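Local coordinates for cyclic GMP-AMP synthase-like receptor (Tribolium castaneum, PDB 7LT2), which senses double-stranded RNA in the beetle's innate immune defence and joins ATP and GTP into the cyclic dinucleotide 2',3'-cGAMP, at residues A[261-265]-A[304-309]. Numbering follows the deposited sequence.
Sequences AVKLI and VFMTTL
The ring of Phe305 turns its edge to Ala261 O, which lies close to the ring plane. Leu264 CB and Ile265 CG1 approach the ring obliquely. Leu264 CB lies 3.6 Å from Phe305 CE1, and the two side chains cross at about a right angle. Ile265 CG1 approaches the same corner, 3.9 Å from Phe305 CE1. The ring gets there because Phe305 CG stands anti to the backbone N (chi1 169°), which brings its CD1–CE1 side against helix 258-272. Leu6 of helix 5-13 touches both Phe305 and Leu264. Both segments belong to the helical Mab-21 HhH/H2TH-like part of this cGAS-like nucleotidyltransferase. Here helices 258-272 and 301-318 pack with segment axes 9.5 Å apart, crossing at -59°. Ala261 sits where the backbones come nearest, its CB 3.9 Å from Val304 CG1. One turn on, Ile265 CD1 reaches Thr308 OG1 at 3.6 Å. The same methyl touches the backbone N of Leu309. Thr308 OG1 donates to Val304 O (2.8 Å), tilted 29° from the carbonyl plane, and Thr308 N bonds that oxygen from the opposite face. The hydroxyl of the buried Thr308 thus spends its proton within its own helix, beside the methyl of Ile265. Phe285 of helix 278-291 touches Ile265 and Thr308. Ile265 also lies near Ile281, which probably helps bind ATP, as in related enzymes.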
loop_
_atom_site.group_PDB
_atom_site.type_symbol
_atom_site.label_atom_id
_atom_site.label_comp_id
_atom_site.label_asym_id
_atom_site.label_seq_id
_atom_site.Cartn_x
_atom_site.Cartn_y
_atom_site.Cartn_z
ATOM N N ALA A 261 4.420 -0.448 17.749
ATOM C CA ALA A 261 3.661 -1.623 18.169
ATOM C C ALA A 261 3.221 -2.460 16.973
ATOM O O ALA A 261 3.267 -3.696 17.021
ATOM C CB ALA A 261 2.450 -1.194 19.001
ATOM N N VAL A 262 2.786 -1.805 15.891
ATOM C CA VAL A 262 2.379 -2.555 14.703
ATOM C C VAL A 262 3.553 -3.349 14.158
ATOM O O VAL A 262 3.418 -4.527 13.810
ATOM C CB VAL A 262 1.805 -1.619 13.625
ATOM C CG1 VAL A 262 1.528 -2.412 12.345
ATOM C CG2 VAL A 262 0.533 -0.967 14.105
ATOM N N LYS A 263 4.722 -2.712 14.074
ATOM C CA LYS A 263 5.877 -3.360 13.468
ATOM C C LYS A 263 6.411 -4.486 14.341
ATOM O O LYS A 263 6.853 -5.512 13.812
ATOM C CB LYS A 263 6.955 -2.313 13.172
ATOM C CG LYS A 263 6.589 -1.428 11.963
ATOM C CD LYS A 263 7.665 -0.399 11.656
ATOM C CE LYS A 263 7.526 0.823 12.550
ATOM N NZ LYS A 263 8.443 1.918 12.126
ATOM N N LEU A 264 6.348 -4.331 15.669
ATOM C CA LEU A 264 6.729 -5.427 16.558
ATOM C C LEU A 264 5.840 -6.641 16.335
ATOM O O LEU A 264 6.326 -7.775 16.283
ATOM C CB LEU A 264 6.659 -4.976 18.020
ATOM C CG LEU A 264 7.688 -3.939 18.474
ATOM C CD1 LEU A 264 7.254 -3.285 19.781
ATOM C CD2 LEU A 264 9.049 -4.584 18.636
ATOM N N ILE A 265 4.530 -6.422 16.194
ATOM C CA ILE A 265 3.623 -7.535 15.931
ATOM C C ILE A 265 3.864 -8.108 14.537
ATOM O O ILE A 265 3.857 -9.331 14.350
ATOM C CB ILE A 265 2.161 -7.095 16.135
ATOM C CG1 ILE A 265 1.914 -6.791 17.618
ATOM C CG2 ILE A 265 1.197 -8.162 15.621
ATOM C CD1 ILE A 265 0.528 -6.261 17.922
ATOM N N VAL A 304 1.327 -0.780 25.337
ATOM C CA VAL A 304 0.620 -0.750 24.059
ATOM C C VAL A 304 0.860 -2.045 23.290
ATOM O O VAL A 304 -0.075 -2.640 22.737
ATOM C CB VAL A 304 1.038 0.486 23.239
ATOM C CG1 VAL A 304 0.372 0.474 21.856
ATOM C CG2 VAL A 304 0.680 1.765 23.982
ATOM N N PHE A 305 2.114 -2.500 23.245
ATOM C CA PHE A 305 2.433 -3.744 22.545
ATOM C C PHE A 305 1.690 -4.930 23.150
ATOM O O PHE A 305 1.062 -5.715 22.430
ATOM C CB PHE A 305 3.945 -3.984 22.573
ATOM C CG PHE A 305 4.358 -5.363 22.104
ATOM C CD1 PHE A 305 4.279 -5.709 20.762
ATOM C CD2 PHE A 305 4.850 -6.296 23.001
ATOM C CE1 PHE A 305 4.661 -6.968 20.328
ATOM C CE2 PHE A 305 5.236 -7.559 22.574
ATOM C CZ PHE A 305 5.142 -7.896 21.238
ATOM N N MET A 306 1.760 -5.086 24.475
ATOM C CA MET A 306 1.114 -6.226 25.119
ATOM C C MET A 306 -0.397 -6.185 24.949
ATOM O O MET A 306 -1.034 -7.221 24.722
ATOM C CB MET A 306 1.477 -6.269 26.604
ATOM C CG MET A 306 2.920 -6.660 26.881
ATOM S SD MET A 306 3.328 -8.296 26.240
ATOM C CE MET A 306 2.101 -9.288 27.082
ATOM N N THR A 307 -0.995 -5.001 25.063
ATOM C CA THR A 307 -2.446 -4.919 24.975
ATOM C C THR A 307 -2.930 -5.175 23.554
ATOM O O THR A 307 -3.899 -5.917 23.354
ATOM C CB THR A 307 -2.928 -3.560 25.475
ATOM O OG1 THR A 307 -2.661 -3.460 26.878
ATOM C CG2 THR A 307 -4.425 -3.408 25.236
ATOM N N THR A 308 -2.266 -4.582 22.553
ATOM C CA THR A 308 -2.694 -4.805 21.175
ATOM C C THR A 308 -2.387 -6.227 20.726
ATOM O O THR A 308 -3.134 -6.791 19.923
ATOM C CB THR A 308 -2.057 -3.787 20.218
ATOM O OG1 THR A 308 -0.624 -3.827 20.301
ATOM C CG2 THR A 308 -2.549 -2.378 20.529
ATOM N N LEU A 309 -1.316 -6.830 21.251
ATOM C CA LEU A 309 -1.032 -8.226 20.931
ATOM C C LEU A 309 -2.132 -9.142 21.452
ATOM O O LEU A 309 -2.562 -10.067 20.753
ATOM C CB LEU A 309 0.324 -8.640 21.503
ATOM C CG LEU A 309 0.744 -10.107 21.318
ATOM C CD1 LEU A 309 0.873 -10.490 19.846
ATOM C CD2 LEU A 309 2.046 -10.393 22.055
#